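PDB 3LDU: putative methylase from Clostridium difficile, which probably methylates guanine bases of ribosomal RNA, joining an RNA-binding THUMP region to a Rossmann-like methyltransferase domain that holds GTP in the crystal. Local coordinates for residues R88-P91 with Y92-F96; G186-L190 with T191-A195; R234-K238 with K239-D243; E275-I279 with A280-E284. All coordinates share one frame; numbering follows the deposited sequence.

Contact 1. Residues R88-P91 with Y92-F96; sequences RYIP and YGAQF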
loop_
_atom_site.group_PDB
_atom_site.type_symbol
_atom_site.label_atom_id
_atom_site.label_comp_id
_atom_site.label_asym_id
_atom_site.label_seq_id
_atom_site.Cartn_x
_atom_site.Cartn_y
_atom_site.Cartn_z
ATOM N N ARG A 88 29.792 3.870 1.786
ATOM C CA ARG A 88 29.158 4.485 0.617
ATOM C C ARG A 88 27.696 4.842 0.892
ATOM O O ARG A 88 27.147 5.763 0.289
ATOM C CB ARG A 88 29.219 3.548 -0.596
ATOM C CG ARG A 88 30.531 3.570 -1.365
ATOM C CD ARG A 88 30.441 2.684 -2.605
ATOM N NE ARG A 88 29.166 2.859 -3.302
ATOM C CZ ARG A 88 28.768 2.125 -4.336
ATOM N NH1 ARG A 88 29.541 1.154 -4.805
ATOM N NH2 ARG A 88 27.591 2.359 -4.902
ATOM N N TYR A 89 27.078 4.113 1.815
ATOM C CA TYR A 89 25.646 4.228 2.061
ATOM C C TYR A 89 25.297 4.789 3.428
ATOM O O TYR A 89 24.261 5.434 3.587
ATOM C CB TYR A 89 25.004 2.856 1.920
ATOM C CG TYR A 89 25.312 2.219 0.598
ATOM C CD1 TYR A 89 24.765 2.720 -0.574
ATOM C CD2 TYR A 89 26.154 1.128 0.518
ATOM C CE1 TYR A 89 25.046 2.145 -1.786
ATOM C CE2 TYR A 89 26.441 0.545 -0.688
ATOM C CZ TYR A 89 25.882 1.052 -1.838
ATOM O OH TYR A 89 26.171 0.462 -3.045
ATOM N N ILE A 90 26.146 4.498 4.410
ATOM C CA ILE A 90 25.971 4.964 5.787
ATOM C C ILE A 90 27.076 5.966 6.105
ATOM O O ILE A 90 28.230 5.581 6.196
ATOM C CB ILE A 90 26.078 3.790 6.817
ATOM C CG1 ILE A 90 25.124 2.641 6.455
ATOM C CG2 ILE A 90 25.797 4.282 8.234
ATOM C CD1 ILE A 90 23.734 3.089 6.150
ATOM N N PRO A 91 26.717 7.247 6.269
ATOM C CA PRO A 91 27.714 8.297 6.500
ATOM C C PRO A 91 28.176 8.360 7.948
ATOM O O PRO A 91 27.594 7.738 8.836
ATOM C CB PRO A 91 26.957 9.570 6.137
ATOM C CG PRO A 91 25.544 9.255 6.465
ATOM C CD PRO A 91 25.354 7.799 6.186
ATOM N N TYR A 92 29.242 9.122 8.173
ATOM C CA TYR A 92 29.855 9.236 9.479
ATOM C C TYR A 92 28.863 9.628 10.560
ATOM O O TYR A 92 28.194 10.656 10.456
ATOM C CB TYR A 92 30.976 10.280 9.404
ATOM C CG TYR A 92 31.914 10.262 10.571
ATOM C CD1 TYR A 92 32.692 9.142 10.838
ATOM C CD2 TYR A 92 32.046 11.373 11.398
ATOM C CE1 TYR A 92 33.573 9.121 11.910
ATOM C CE2 TYR A 92 32.932 11.364 12.475
ATOM C CZ TYR A 92 33.686 10.231 12.721
ATOM O OH TYR A 92 34.563 10.206 13.782
ATOM N N GLY A 93 28.768 8.804 11.598
ATOM C CA GLY A 93 27.970 9.143 12.761
ATOM C C GLY A 93 26.511 8.722 12.630
ATOM O O GLY A 93 25.737 8.833 13.583
ATOM N N ALA A 94 26.136 8.241 11.452
ATOM C CA ALA A 94 24.748 7.830 11.216
ATOM C C ALA A 94 24.360 6.615 12.050
ATOM O O ALA A 94 25.211 5.803 12.415
ATOM C CB ALA A 94 24.495 7.555 9.727
ATOM N N GLN A 95 23.065 6.507 12.340
ATOM C CA GLN A 95 22.502 5.337 13.020
ATOM C C GLN A 95 22.116 4.300 11.972
ATOM O O GLN A 95 21.607 4.653 10.907
ATOM C CB GLN A 95 21.247 5.716 13.820
ATOM C CG GLN A 95 21.488 6.722 14.938
ATOM C CD GLN A 95 20.216 7.034 15.695
ATOM O OE1 GLN A 95 19.483 6.133 16.094
ATOM N NE2 GLN A 95 19.946 8.316 15.894
ATOM N N PHE A 96 22.381 3.030 12.266
ATOM C CA PHE A 96 22.028 1.937 11.359
ATOM C C PHE A 96 21.452 0.747 12.118
ATOM O O PHE A 96 22.053 -0.338 12.165
ATOM C CB PHE A 96 23.219 1.524 10.466
ATOM C CG PHE A 96 24.493 1.210 11.220
ATOM C CD1 PHE A 96 24.875 -0.103 11.453
ATOM C CD2 PHE A 96 25.318 2.230 11.677
ATOM C CE1 PHE A 96 26.057 -0.391 12.133
ATOM C CE2 PHE A 96 26.505 1.949 12.357
ATOM C CZ PHE A 96 26.872 0.644 12.590
#

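Contact 2. Residues G186-L190 with T191-A195; sequences GLIYL and TPWKA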
loop_
_atom_site.group_PDB
_atom_site.type_symbol
_atom_site.label_atom_id
_atom_site.label_comp_id
_atom_site.label_asym_id
_atom_site.label_seq_id
_atom_site.Cartn_x
_atom_site.Cartn_y
_atom_site.Cartn_z
ATOM N N GLY A 186 -5.693 -0.213 -4.354
ATOM C CA GLY A 186 -5.617 -1.297 -5.322
ATOM C C GLY A 186 -6.999 -1.707 -5.819
ATOM O O GLY A 186 -7.172 -2.033 -6.987
ATOM N N LEU A 187 -7.974 -1.698 -4.924
ATOM C CA LEU A 187 -9.351 -2.000 -5.318
ATOM C C LEU A 187 -9.822 -1.007 -6.385
ATOM O O LEU A 187 -10.365 -1.405 -7.405
ATOM C CB LEU A 187 -10.266 -1.950 -4.098
ATOM C CG LEU A 187 -10.636 -3.229 -3.349
ATOM C CD1 LEU A 187 -9.567 -4.323 -3.394
ATOM C CD2 LEU A 187 -11.117 -2.928 -1.923
ATOM N N ILE A 188 -9.607 0.291 -6.147
ATOM C CA ILE A 188 -10.003 1.292 -7.128
ATOM C C ILE A 188 -9.345 1.027 -8.488
ATOM O O ILE A 188 -9.989 1.087 -9.539
ATOM C CB ILE A 188 -9.629 2.721 -6.699
ATOM C CG1 ILE A 188 -10.168 3.048 -5.298
ATOM C CG2 ILE A 188 -10.160 3.733 -7.726
ATOM C CD1 ILE A 188 -11.654 2.803 -5.153
ATOM N N TYR A 189 -8.040 0.766 -8.448
ATOM C CA TYR A 189 -7.261 0.514 -9.653
ATOM C C TYR A 189 -7.740 -0.709 -10.439
ATOM O O TYR A 189 -7.510 -0.804 -11.657
ATOM C CB TYR A 189 -5.799 0.300 -9.262
ATOM C CG TYR A 189 -4.997 1.548 -8.963
ATOM C CD1 TYR A 189 -5.247 2.755 -9.610
ATOM C CD2 TYR A 189 -3.938 1.496 -8.071
ATOM C CE1 TYR A 189 -4.451 3.888 -9.337
ATOM C CE2 TYR A 189 -3.161 2.605 -7.799
ATOM C CZ TYR A 189 -3.419 3.787 -8.431
ATOM O OH TYR A 189 -2.617 4.867 -8.138
ATOM N N LEU A 190 -8.365 -1.659 -9.741
ATOM C CA LEU A 190 -8.890 -2.862 -10.388
ATOM C C LEU A 190 -10.216 -2.612 -11.098
ATOM O O LEU A 190 -10.729 -3.491 -11.775
ATOM C CB LEU A 190 -9.048 -4.012 -9.387
ATOM C CG LEU A 190 -7.748 -4.697 -8.973
ATOM C CD1 LEU A 190 -7.896 -5.498 -7.685
ATOM C CD2 LEU A 190 -7.227 -5.578 -10.101
ATOM N N THR A 191 -10.766 -1.411 -10.947
ATOM C CA THR A 191 -12.012 -1.054 -11.619
ATOM C C THR A 191 -11.772 0.001 -12.691
ATOM O O THR A 191 -10.707 0.626 -12.739
ATOM C CB THR A 191 -13.033 -0.464 -10.625
ATOM O OG1 THR A 191 -12.693 0.904 -10.355
ATOM C CG2 THR A 191 -13.075 -1.284 -9.336
ATOM N N PRO A 192 -12.767 0.211 -13.560
ATOM C CA PRO A 192 -12.657 1.255 -14.584
ATOM C C PRO A 192 -13.097 2.629 -14.092
ATOM O O PRO A 192 -13.218 3.543 -14.905
ATOM C CB PRO A 192 -13.614 0.777 -15.686
ATOM C CG PRO A 192 -14.107 -0.584 -15.253
ATOM C CD PRO A 192 -13.931 -0.661 -13.788
ATOM N N TRP A 193 -13.321 2.795 -12.792
ATOM C CA TRP A 193 -13.818 4.076 -12.298
ATOM C C TRP A 193 -12.855 5.215 -12.609
ATOM O O TRP A 193 -11.636 5.066 -12.481
ATOM C CB TRP A 193 -14.090 4.041 -10.787
ATOM C CG TRP A 193 -14.558 5.383 -10.274
ATOM C CD1 TRP A 193 -15.827 5.888 -10.349
ATOM C CD2 TRP A 193 -13.754 6.406 -9.657
ATOM N NE1 TRP A 193 -15.868 7.155 -9.805
ATOM C CE2 TRP A 193 -14.608 7.496 -9.380
ATOM C CE3 TRP A 193 -12.398 6.506 -9.315
ATOM C CZ2 TRP A 193 -14.154 8.661 -8.763
ATOM C CZ3 TRP A 193 -11.949 7.666 -8.707
ATOM C CH2 TRP A 193 -12.821 8.730 -8.442
ATOM N N LYS A 194 -13.413 6.361 -12.984
ATOM C CA LYS A 194 -12.642 7.582 -13.221
ATOM C C LYS A 194 -13.409 8.754 -12.612
ATOM O O LYS A 194 -14.627 8.717 -12.550
ATOM C CB LYS A 194 -12.479 7.830 -14.726
ATOM C CG LYS A 194 -11.146 7.388 -15.305
ATOM C CD LYS A 194 -11.123 5.896 -15.599
ATOM C CE LYS A 194 -9.793 5.476 -16.222
ATOM N NZ LYS A 194 -9.814 4.066 -16.703
ATOM N N ALA A 195 -12.701 9.789 -12.172
ATOM C CA ALA A 195 -13.347 10.991 -11.643
ATOM C C ALA A 195 -14.421 11.504 -12.602
ATOM O O ALA A 195 -14.187 11.613 -13.803
ATOM C CB ALA A 195 -12.298 12.082 -11.371
HETATM O O HOH W 1 -9.515 3.165 -11.617
#

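Contact 3. Residues R234-K238 with K239-D243; sequences RTLDK and KIWWD. With FMT (formic acid), chain C.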
loop_
_atom_site.group_PDB
_atom_site.type_symbol
_atom_site.label_atom_id
_atom_site.label_comp_id
_atom_site.label_asym_id
_atom_site.label_seq_id
_atom_site.Cartn_x
_atom_site.Cartn_y
_atom_site.Cartn_z
ATOM N N ARG A 234 21.743 12.621 4.804
ATOM C CA ARG A 234 22.783 13.503 4.274
ATOM C C ARG A 234 23.307 13.006 2.930
ATOM O O ARG A 234 23.894 13.773 2.164
ATOM C CB ARG A 234 23.939 13.612 5.269
ATOM C CG ARG A 234 23.601 14.432 6.490
ATOM C CD ARG A 234 24.725 14.362 7.513
ATOM N NE ARG A 234 24.736 13.076 8.199
ATOM C CZ ARG A 234 25.821 12.497 8.700
ATOM N NH1 ARG A 234 27.016 13.085 8.594
ATOM N NH2 ARG A 234 25.714 11.330 9.313
ATOM N N THR A 235 23.093 11.722 2.654
ATOM C CA THR A 235 23.605 11.086 1.444
ATOM C C THR A 235 22.740 11.379 0.217
ATOM O O THR A 235 23.114 11.036 -0.901
ATOM C CB THR A 235 23.737 9.552 1.616
ATOM O OG1 THR A 235 22.446 8.977 1.867
ATOM C CG2 THR A 235 24.664 9.220 2.776
ATOM N N LEU A 236 21.584 12.001 0.431
ATOM C CA LEU A 236 20.720 12.403 -0.673
ATOM C C LEU A 236 20.791 13.908 -0.877
ATOM O O LEU A 236 21.060 14.659 0.065
ATOM C CB LEU A 236 19.267 11.992 -0.408
ATOM C CG LEU A 236 19.002 10.500 -0.245
ATOM C CD1 LEU A 236 17.518 10.210 -0.014
ATOM C CD2 LEU A 236 19.524 9.743 -1.451
ATOM N N ASP A 237 20.555 14.338 -2.113
ATOM C CA ASP A 237 20.432 15.753 -2.437
ATOM C C ASP A 237 19.049 16.224 -2.006
ATOM O O ASP A 237 18.049 15.818 -2.590
ATOM C CB ASP A 237 20.609 15.959 -3.943
ATOM C CG ASP A 237 20.364 17.392 -4.372
ATOM O OD1 ASP A 237 20.268 18.278 -3.496
ATOM O OD2 ASP A 237 20.272 17.633 -5.592
ATOM N N LYS A 238 19.001 17.080 -0.989
ATOM C CA LYS A 238 17.738 17.506 -0.383
ATOM C C LYS A 238 16.839 18.250 -1.381
ATOM O O LYS A 238 15.617 18.361 -1.197
ATOM C CB LYS A 238 18.025 18.377 0.846
ATOM C CG LYS A 238 16.950 18.348 1.917
ATOM C CD LYS A 238 17.556 18.389 3.320
ATOM C CE LYS A 238 18.305 17.099 3.648
ATOM N NZ LYS A 238 18.917 17.136 5.008
ATOM N N LYS A 239 17.455 18.739 -2.450
ATOM C CA LYS A 239 16.742 19.499 -3.466
ATOM C C LYS A 239 15.784 18.580 -4.225
ATOM O O LYS A 239 14.715 19.001 -4.658
ATOM C CB LYS A 239 17.743 20.146 -4.423
ATOM C CG LYS A 239 17.128 20.928 -5.566
ATOM C CD LYS A 239 18.210 21.659 -6.352
ATOM C CE LYS A 239 17.779 21.899 -7.787
ATOM N NZ LYS A 239 17.557 20.610 -8.503
ATOM N N ILE A 240 16.190 17.326 -4.386
ATOM C CA ILE A 240 15.366 16.347 -5.093
ATOM C C ILE A 240 14.061 16.096 -4.351
ATOM O O ILE A 240 12.984 16.217 -4.941
ATOM C CB ILE A 240 16.124 15.044 -5.348
ATOM C CG1 ILE A 240 17.127 15.256 -6.483
ATOM C CG2 ILE A 240 15.162 13.934 -5.731
ATOM C CD1 ILE A 240 17.951 14.033 -6.823
ATOM N N TRP A 241 14.147 15.780 -3.059
ATOM C CA TRP A 241 12.932 15.591 -2.256
ATOM C C TRP A 241 12.082 16.854 -2.299
ATOM O O TRP A 241 10.854 16.790 -2.385
ATOM C CB TRP A 241 13.260 15.224 -0.802
ATOM C CG TRP A 241 13.050 13.751 -0.461
ATOM C CD1 TRP A 241 14.012 12.840 -0.096
ATOM C CD2 TRP A 241 11.802 13.039 -0.447
ATOM N NE1 TRP A 241 13.430 11.609 0.144
ATOM C CE2 TRP A 241 12.081 11.706 -0.069
ATOM C CE3 TRP A 241 10.480 13.399 -0.724
ATOM C CZ2 TRP A 241 11.087 10.740 0.042
ATOM C CZ3 TRP A 241 9.490 12.432 -0.613
ATOM C CH2 TRP A 241 9.801 11.120 -0.234
ATOM N N TRP A 242 12.737 18.014 -2.251
ATOM C CA TRP A 242 11.998 19.266 -2.255
ATOM C C TRP A 242 11.235 19.493 -3.566
ATOM O O TRP A 242 10.045 19.813 -3.550
ATOM C CB TRP A 242 12.924 20.452 -1.955
ATOM C CG TRP A 242 12.201 21.515 -1.212
ATOM C CD1 TRP A 242 11.883 21.515 0.118
ATOM C CD2 TRP A 242 11.668 22.724 -1.755
ATOM N NE1 TRP A 242 11.191 22.660 0.438
ATOM C CE2 TRP A 242 11.047 23.420 -0.693
ATOM C CE3 TRP A 242 11.660 23.293 -3.032
ATOM C CZ2 TRP A 242 10.428 24.653 -0.872
ATOM C CZ3 TRP A 242 11.044 24.522 -3.208
ATOM C CH2 TRP A 242 10.437 25.189 -2.133
ATOM N N ASP A 243 11.923 19.314 -4.689
ATOM C CA ASP A 243 11.317 19.501 -6.001
ATOM C C ASP A 243 10.183 18.500 -6.235
ATOM O O ASP A 243 9.164 18.835 -6.840
ATOM C CB ASP A 243 12.368 19.375 -7.100
ATOM C CG ASP A 243 13.320 20.565 -7.131
ATOM O OD1 ASP A 243 13.029 21.565 -6.449
ATOM O OD2 ASP A 243 14.340 20.499 -7.843
HETATM C C FMT C . 22.017 6.031 0.506
HETATM O O1 FMT C . 22.465 6.324 -0.607
HETATM O O2 FMT C . 22.526 6.361 1.582
#

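Contact 4. Residues E275-I279 with A280-E284; sequences ENAEI and AGVDE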
loop_
_atom_site.group_PDB
_atom_site.type_symbol
_atom_site.label_atom_id
_atom_site.label_comp_id
_atom_site.label_asym_id
_atom_site.label_seq_id
_atom_site.Cartn_x
_atom_site.Cartn_y
_atom_site.Cartn_z
ATOM N N GLU A 275 -14.347 13.550 9.196
ATOM C CA GLU A 275 -13.111 14.109 9.770
ATOM C C GLU A 275 -11.895 13.685 8.964
ATOM O O GLU A 275 -10.998 14.496 8.671
ATOM C CB GLU A 275 -12.936 13.641 11.213
ATOM C CG GLU A 275 -13.908 14.281 12.194
ATOM C CD GLU A 275 -13.892 13.611 13.557
ATOM O OE1 GLU A 275 -14.812 13.874 14.363
ATOM O OE2 GLU A 275 -12.965 12.818 13.823
ATOM N N ASN A 276 -11.858 12.402 8.619
ATOM C CA ASN A 276 -10.722 11.850 7.884
ATOM C C ASN A 276 -10.594 12.471 6.490
ATOM O O ASN A 276 -9.483 12.784 6.043
ATOM C CB ASN A 276 -10.796 10.320 7.802
ATOM C CG ASN A 276 -10.438 9.639 9.118
ATOM O OD1 ASN A 276 -10.048 10.291 10.084
ATOM N ND2 ASN A 276 -10.578 8.311 9.154
ATOM N N ALA A 277 -11.723 12.650 5.806
ATOM C CA ALA A 277 -11.695 13.283 4.492
ATOM C C ALA A 277 -11.168 14.713 4.571
ATOM O O ALA A 277 -10.460 15.157 3.677
ATOM C CB ALA A 277 -13.068 13.260 3.850
ATOM N N GLU A 278 -11.509 15.426 5.644
ATOM C CA GLU A 278 -11.031 16.800 5.832
ATOM C C GLU A 278 -9.522 16.794 6.010
ATOM O O GLU A 278 -8.806 17.620 5.446
ATOM C CB GLU A 278 -11.677 17.445 7.059
ATOM C CG GLU A 278 -13.165 17.697 6.920
ATOM C CD GLU A 278 -13.697 18.646 7.978
ATOM O OE1 GLU A 278 -12.873 19.260 8.698
ATOM O OE2 GLU A 278 -14.936 18.782 8.085
ATOM N N ILE A 279 -9.041 15.857 6.814
ATOM C CA ILE A 279 -7.603 15.746 7.051
ATOM C C ILE A 279 -6.863 15.422 5.759
ATOM O O ILE A 279 -5.781 15.975 5.489
ATOM C CB ILE A 279 -7.294 14.705 8.140
ATOM C CG1 ILE A 279 -7.826 15.214 9.484
ATOM C CG2 ILE A 279 -5.790 14.480 8.249
ATOM C CD1 ILE A 279 -7.912 14.173 10.562
ATOM N N ALA A 280 -7.447 14.532 4.962
ATOM C CA ALA A 280 -6.843 14.107 3.708
ATOM C C ALA A 280 -6.880 15.215 2.675
ATOM O O ALA A 280 -6.135 15.182 1.700
ATOM C CB ALA A 280 -7.549 12.871 3.169
ATOM N N GLY A 281 -7.766 16.183 2.879
ATOM C CA GLY A 281 -7.913 17.281 1.939
ATOM C C GLY A 281 -8.846 16.969 0.780
ATOM O O GLY A 281 -8.799 17.627 -0.258
ATOM N N VAL A 282 -9.711 15.973 0.939
ATOM C CA VAL A 282 -10.639 15.646 -0.149
ATOM C C VAL A 282 -12.109 15.769 0.257
ATOM O O VAL A 282 -12.986 15.236 -0.419
ATOM C CB VAL A 282 -10.375 14.247 -0.747
ATOM C CG1 VAL A 282 -9.037 14.233 -1.448
ATOM C CG2 VAL A 282 -10.418 13.177 0.339
ATOM N N ASP A 283 -12.356 16.481 1.352
ATOM C CA ASP A 283 -13.716 16.685 1.866
ATOM C C ASP A 283 -14.691 17.281 0.852
ATOM O O ASP A 283 -15.899 17.053 0.946
ATOM C CB ASP A 283 -13.703 17.540 3.140
ATOM C CG ASP A 283 -12.876 18.799 2.995
ATOM O OD1 ASP A 283 -11.638 18.699 2.838
ATOM O OD2 ASP A 283 -13.464 19.895 3.048
ATOM N N GLU A 284 -14.185 18.044 -0.112
ATOM C CA GLU A 284 -15.070 18.677 -1.088
ATOM C C GLU A 284 -15.565 17.695 -2.150
ATOM O O GLU A 284 -16.464 18.011 -2.928
ATOM C CB GLU A 284 -14.380 19.867 -1.758
ATOM C CG GLU A 284 -14.123 21.048 -0.829
ATOM C CD GLU A 284 -15.399 21.787 -0.443
ATOM O OE1 GLU A 284 -16.446 21.550 -1.083
ATOM O OE2 GLU A 284 -15.355 22.613 0.498
#

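Contact 1. Residues R88-P91 with Y92-F96
Between P91 and A94 the backbone folds back in a type II beta turn, closed by the hydrogen bond from A94 N to P91 O (3.0 Å, N-H...O angle 159°). G93, third in the turn, has a phi of 88°, a positive value that glycine, having no CB, adopts easily. The turn brings the methyl of A94 back over the proline it has just left, with A94 CB 3.7 Å from P91 CD and a similar distance from CG. The next apolar step uses one branch of I90. Its CG2 lies anti to the backbone N and meets A94 CB at 3.8 Å; the same methyl reaches F96 CD2 at 4.0 Å. The side chains of I90 and F96 cross at about a right angle, and the phenyl ring receives the methyl obliquely. Y92 points away from this cluster. Within the THUMP region this turn lies in the loop leading from helix 74-82 to strand 98-104. I90 and F96 pack on helix 111-129, where F96 also makes a cation-pi contact with K119, and I90 touches I158 of strand 153-159.

Contact 2. Residues G186-L190 with T191-A195
The carbonyl oxygen of I188, in the last turn of its helix, is gripped twice by T191, with a water also within reach. T191 OG1 donates to I188 O at 2.8 Å, in the carbonyl plane and on a lone pair, whereas T191 N comes from above that plane, 57° out of it, at 3.0 Å. The water lies 3.0 Å from both I188 O and W193 O and can link the helix end to the outgoing chain, although it has more acceptors in reach than protons to give. The threonine hydroxyl has a second task: its OG1 accepts from W193 N at 3.1 Å with an N-H...O angle of 163°, which makes an ST turn. One small side chain thus ties the helix terminus behind it to the loop ahead. Its chi1 of 79° sets OG1 between the backbone N and the carbonyl carbon, facing I188 O, and turns the methyl to the other side, where T191 CG2 meets L187 O at 3.3 Å.

The apolar part of the contact is a single touch. I188 and W193 lie side by side and point the same way, and I188 CG2 meets the six-membered ring of the indole obliquely at CE3, 3.9 Å away. The indole nitrogen is bonded to R197 O, which helps fix the ring's rotation, and F304 meets the ring edge-to-face. I188 and W193 both pack on helix 208-217, while I188 and T191 also touch I306 of strand 304-307, and T191 reaches Y341 of strand 339-344; helix 181-189 and its exit loop therefore lie against the central methyltransferase sheet.

Contact 3. Residues R234-K238 with K239-D243
D237 and K239 lie side by side and point the same way, an orientation that belongs to a helix N-cap: the aspartate stands right before helix 238-251 and receives one of its first amides. K239 N donates to D237 OD1 at 3.0 Å, meeting the carboxylate from above its plane, 65° out of it. A first torsion of 175° sets the carboxylate anti to its own amide, which carries it forward over the opening turn. Here it also brushes the lysine stem, D237 OD1 lying 3.3 Å from K239 CB.

Against I240 the aspartate is turned quite differently. The two side chains cross at about a right angle, I240 CG1 coming within 4.0 Å of D237 OD2, while the backbones are joined by I240 N donating to D237 O. A negative group at this end would probably interact well with the helix dipole. K239 NZ stands 5.0 Å from D237 OD2, near but not in contact. That lysine bends at its last torsion (chi4 -62°) and makes a salt bridge one turn on with D243, the hydrogen bond from K239 NZ to D243 OD2 being weak.

On another side, L236 CD1 approaches W241 at the ring edge, near its plane, 4.3 Å from W241 NE1. The indole meets F228 of its own domain and packs on helix 48-55, which brings the ferredoxin-like region against it. Before the cap, T235 OG1 donates to O2 of a formic acid molecule, probably from the crystallisation liquor, at 2.6 Å.

Contact 4. Residues E275-I279 with A280-E284
A Schellman motif ends helix 267-280, and two carbonyls of its last turns do most of the work. A277 O accepts from V282 N at 3.0 Å, the donor lying close to the carbonyl plane. E278 O receives G281 N at 3.1 Å, but from well above its plane, 73° out of it. The last full-strength bond of the ordinary helical kind is A280 N to N276 O; the next, G281 N to A277 O, is weak. G281 is the C-prime residue: its phi of 85° reverses the chain, a backbone shape glycine takes up without strain.

The reversal lays D283 back along the helix. Its CG sits between the backbone N and the carbonyl carbon, and OD1 comes to 3.6 Å from E278 CA. D283 CB meets the stem of the glutamate, 3.8 Å from E278 CG; the carboxylate planes are turned 51° from each other. Beside this pair, the A277 methyl lies 4.0 Å from D283 CA. In the methyltransferase fold the turn leads to edge strand 286-290, with A280 and V282 packing against helix 208-217.

Contacts 2, 3 and 4 belong to the methyltransferase domain and contact 1 to the THUMP region, yet contacts 1 and 3 are the pair that touch. R234 NH2 lies 2.8 Å from Y92 O, a probable hydrogen bond, and T235 CG2 packs on P91 CD at 3.8 Å, so the two regions meet here. Contacts 2 and 4 stay separate, about 10 Å apart at their nearest atoms, but both pack on helix 208-217 and approach the bound GTP: the side chain of L187 is about 8 Å from it and that of N276 about 7 Å. Contact 1 is remote from contacts 2 and 4, about 28 Å from each at the nearest atoms.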